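Local coordinates for GCN5-related N-acetyltransferase (Streptococcus suis, PDB 3G3S), which probably transfers an acetyl group from acetyl-CoA to an amine, as a GCN5-related N-acetyltransferase, at residues F108-V117 against K202-L213. Sequence-based numbering, arbitrary orientation.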
loop_
_atom_site.group_PDB
_atom_site.type_symbol
_atom_site.label_atom_id
_atom_site.label_comp_id
_atom_site.label_asym_id
_atom_site.label_seq_id
_atom_site.Cartn_x
_atom_site.Cartn_y
_atom_site.Cartn_z
ATOM N N PHE A 108 -18.804 12.887 9.821
ATOM C CA PHE A 108 -19.857 12.135 10.508
ATOM C C PHE A 108 -20.241 12.775 11.839
ATOM O O PHE A 108 -19.391 13.313 12.522
ATOM C CB PHE A 108 -19.404 10.708 10.783
ATOM C CG PHE A 108 -19.203 9.903 9.539
ATOM C CD1 PHE A 108 -20.296 9.501 8.794
ATOM C CD2 PHE A 108 -17.933 9.553 9.109
ATOM C CE1 PHE A 108 -20.125 8.766 7.640
ATOM C CE2 PHE A 108 -17.761 8.812 7.946
ATOM C CZ PHE A 108 -18.851 8.423 7.223
ATOM N N ASP A 109 -21.518 12.679 12.193
ATOM C CA ASP A 109 -22.040 13.200 13.451
ATOM C C ASP A 109 -22.108 11.994 14.328
ATOM O O ASP A 109 -23.040 11.218 14.243
ATOM C CB ASP A 109 -23.397 13.835 13.192
ATOM C CG ASP A 109 -24.066 14.373 14.439
ATOM O OD1 ASP A 109 -23.630 14.040 15.553
ATOM O OD2 ASP A 109 -25.069 15.099 14.262
ATOM N N LEU A 110 -21.096 11.804 15.151
ATOM C CA LEU A 110 -21.036 10.631 16.005
ATOM C C LEU A 110 -22.224 10.506 16.953
ATOM O O LEU A 110 -22.636 9.390 17.298
ATOM C CB LEU A 110 -19.765 10.647 16.853
ATOM C CG LEU A 110 -18.382 10.773 16.206
ATOM C CD1 LEU A 110 -17.309 10.675 17.303
ATOM C CD2 LEU A 110 -18.149 9.722 15.134
ATOM N N GLY A 111 -22.749 11.642 17.413
ATOM C CA GLY A 111 -23.898 11.635 18.341
ATOM C C GLY A 111 -25.122 11.066 17.666
ATOM O O GLY A 111 -25.827 10.220 18.208
ATOM N N HIS A 112 -25.348 11.562 16.462
ATOM C CA HIS A 112 -26.428 11.137 15.595
ATOM C C HIS A 112 -26.335 9.653 15.275
ATOM O O HIS A 112 -27.333 8.935 15.347
ATOM C CB HIS A 112 -26.353 12.003 14.335
ATOM C CG HIS A 112 -27.105 11.482 13.153
ATOM N ND1 HIS A 112 -28.464 11.262 13.165
ATOM C CD2 HIS A 112 -26.692 11.236 11.884
ATOM C CE1 HIS A 112 -28.848 10.858 11.966
ATOM N NE2 HIS A 112 -27.791 10.835 11.171
ATOM N N LEU A 113 -25.138 9.188 14.942
ATOM C CA LEU A 113 -24.962 7.787 14.584
ATOM C C LEU A 113 -25.255 6.893 15.762
ATOM O O LEU A 113 -25.895 5.852 15.615
ATOM C CB LEU A 113 -23.539 7.519 14.074
ATOM C CG LEU A 113 -23.196 8.189 12.741
ATOM C CD1 LEU A 113 -21.730 8.024 12.495
ATOM C CD2 LEU A 113 -24.044 7.638 11.564
ATOM N N GLN A 114 -24.756 7.280 16.929
ATOM C CA GLN A 114 -24.984 6.486 18.120
ATOM C C GLN A 114 -26.472 6.433 18.436
ATOM O O GLN A 114 -26.941 5.399 18.850
ATOM C CB GLN A 114 -24.204 7.022 19.325
ATOM C CG GLN A 114 -24.241 6.082 20.526
ATOM C CD GLN A 114 -23.577 4.727 20.262
ATOM O OE1 GLN A 114 -22.409 4.656 19.872
ATOM N NE2 GLN A 114 -24.317 3.646 20.505
ATOM N N LYS A 115 -27.206 7.531 18.250
ATOM C CA LYS A 115 -28.661 7.502 18.484
ATOM C C LYS A 115 -29.362 6.469 17.605
ATOM O O LYS A 115 -30.246 5.768 18.074
ATOM C CB LYS A 115 -29.314 8.864 18.259
ATOM C CG LYS A 115 -30.816 8.870 18.567
ATOM N N LEU A 116 -28.967 6.383 16.339
ATOM C CA LEU A 116 -29.538 5.407 15.420
ATOM C C LEU A 116 -29.267 3.996 15.926
ATOM O O LEU A 116 -30.133 3.124 15.857
ATOM C CB LEU A 116 -28.963 5.584 14.010
ATOM C CG LEU A 116 -29.248 6.898 13.281
ATOM C CD1 LEU A 116 -28.526 6.973 11.937
ATOM C CD2 LEU A 116 -30.763 7.136 13.094
ATOM N N VAL A 117 -28.057 3.765 16.429
ATOM C CA VAL A 117 -27.709 2.457 16.982
ATOM C C VAL A 117 -28.583 2.178 18.207
ATOM O O VAL A 117 -29.204 1.123 18.310
ATOM C CB VAL A 117 -26.202 2.367 17.331
ATOM C CG1 VAL A 117 -25.899 1.132 18.155
ATOM C CG2 VAL A 117 -25.361 2.400 16.032
ATOM N N LYS A 202 -30.087 1.168 8.595
ATOM C CA LYS A 202 -29.613 2.421 9.163
ATOM C C LYS A 202 -28.912 2.189 10.508
ATOM O O LYS A 202 -27.871 2.765 10.781
ATOM C CB LYS A 202 -30.851 3.306 9.301
ATOM C CG LYS A 202 -30.685 4.731 9.693
ATOM C CD LYS A 202 -32.084 5.425 9.758
ATOM C CE LYS A 202 -32.960 4.929 10.940
ATOM N NZ LYS A 202 -34.429 5.264 10.847
ATOM N N ALA A 203 -29.476 1.313 11.334
ATOM C CA ALA A 203 -28.880 0.988 12.611
ATOM C C ALA A 203 -27.559 0.229 12.456
ATOM O O ALA A 203 -26.588 0.542 13.146
ATOM C CB ALA A 203 -29.872 0.176 13.477
ATOM N N CYS A 204 -27.514 -0.790 11.598
ATOM C CA CYS A 204 -26.263 -1.536 11.434
ATOM C C CYS A 204 -25.223 -0.737 10.642
ATOM O O CYS A 204 -24.036 -0.954 10.831
ATOM C CB CYS A 204 -26.497 -2.943 10.826
ATOM S SG CYS A 204 -27.491 -3.020 9.342
ATOM N N ALA A 205 -25.669 0.142 9.738
ATOM C CA ALA A 205 -24.769 1.010 8.999
ATOM C C ALA A 205 -24.163 1.987 9.984
ATOM O O ALA A 205 -22.952 2.173 10.005
ATOM C CB ALA A 205 -25.498 1.744 7.922
ATOM N N ALA A 206 -25.001 2.549 10.849
ATOM C CA ALA A 206 -24.490 3.498 11.842
ATOM C C ALA A 206 -23.431 2.837 12.705
ATOM O O ALA A 206 -22.361 3.399 12.906
ATOM C CB ALA A 206 -25.637 4.091 12.701
ATOM N N GLN A 207 -23.718 1.637 13.194
ATOM C CA GLN A 207 -22.773 0.895 14.044
ATOM C C GLN A 207 -21.468 0.604 13.339
ATOM O O GLN A 207 -20.396 0.752 13.912
ATOM C CB GLN A 207 -23.404 -0.424 14.466
ATOM C CG GLN A 207 -22.571 -1.367 15.372
ATOM C CD GLN A 207 -22.531 -0.902 16.805
ATOM O OE1 GLN A 207 -21.911 0.114 17.115
ATOM N NE2 GLN A 207 -23.170 -1.649 17.688
ATOM N N LEU A 208 -21.564 0.135 12.097
ATOM C CA LEU A 208 -20.364 -0.164 11.315
ATOM C C LEU A 208 -19.486 1.082 11.139
ATOM O O LEU A 208 -18.272 1.010 11.336
ATOM C CB LEU A 208 -20.746 -0.737 9.944
ATOM C CG LEU A 208 -19.585 -1.088 9.007
ATOM C CD1 LEU A 208 -18.613 -2.033 9.683
ATOM C CD2 LEU A 208 -20.093 -1.658 7.690
ATOM N N ILE A 209 -20.109 2.202 10.765
ATOM C CA ILE A 209 -19.411 3.486 10.573
ATOM C C ILE A 209 -18.677 3.803 11.866
ATOM O O ILE A 209 -17.483 4.034 11.864
ATOM C CB ILE A 209 -20.391 4.621 10.187
ATOM C CG1 ILE A 209 -20.922 4.389 8.763
ATOM C CG2 ILE A 209 -19.714 6.038 10.308
ATOM C CD1 ILE A 209 -22.103 5.253 8.323
ATOM N N LEU A 210 -19.393 3.762 12.990
ATOM C CA LEU A 210 -18.786 4.020 14.306
ATOM C C LEU A 210 -17.618 3.077 14.617
ATOM O O LEU A 210 -16.585 3.507 15.142
ATOM C CB LEU A 210 -19.845 3.933 15.408
ATOM C CG LEU A 210 -20.820 5.096 15.499
ATOM C CD1 LEU A 210 -21.974 4.743 16.435
ATOM C CD2 LEU A 210 -20.111 6.378 15.975
ATOM N N ALA A 211 -17.776 1.801 14.266
ATOM C CA ALA A 211 -16.716 0.816 14.434
ATOM C C ALA A 211 -15.486 1.189 13.592
ATOM O O ALA A 211 -14.332 1.038 14.037
ATOM C CB ALA A 211 -17.218 -0.571 14.051
ATOM N N CYS A 212 -15.738 1.644 12.366
ATOM C CA CYS A 212 -14.680 2.073 11.458
ATOM C C CYS A 212 -13.929 3.265 11.990
ATOM O O CYS A 212 -12.712 3.235 12.119
ATOM C CB CYS A 212 -15.256 2.423 10.097
ATOM S SG CYS A 212 -15.588 0.909 9.149
ATOM N N LEU A 213 -14.675 4.311 12.305
ATOM C CA LEU A 213 -14.092 5.526 12.836
ATOM C C LEU A 213 -13.255 5.229 14.079
ATOM O O LEU A 213 -12.140 5.729 14.225
ATOM C CB LEU A 213 -15.182 6.553 13.128
ATOM C CG LEU A 213 -16.007 7.097 11.946
ATOM C CD1 LEU A 213 -16.949 8.133 12.480
ATOM C CD2 LEU A 213 -15.179 7.697 10.799
#
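K202 lays its aliphatic chain across L116, where a bend at chi3 (70°) brings CE to 3.8 Å from L116 CD2, while CG meets L116 CD1. One residue on, A203 sets CB against L116 O and its carbonyl O against V117 CG2, the CA atoms of A203 and V117 being 4.8 Å apart. A206 turns its methyl into helix 110-118, CB 3.4 Å from the carbonyl O of L113 and also against L116 CB. V117 is a knob in the hole formed by A203, A206, Q207 and L210; its CG2 comes to 3.4 Å from Q207 N, while CG1 lies by NE2 of Q207, whose chain bends at chi2. Helix 110-118 packs on helix 200-214, a helix of the GNAT acetyltransferase fold backed by strand 184-191; the axes of 110-117 and 202-213 approach to 8.0 Å with 134° between their N-to-C directions. I209 sends CG2, anti to its backbone N, over one face of the F108 ring, 3.7 Å from the centroid and 8° off the normal, a CH-pi contact; Y237 meets the same ring edge-to-face. L210 is the reciprocal knob, held among L110, L113, Q114 and V117, its CD1 touching OE1 of Q114, whose NE2 is hydrogen-bonded to D118 OD1. L213 straddles F108 and L110, with CD2 3.7 Å from F108 CD2 and CD1 pressed tightly on L110 CD2.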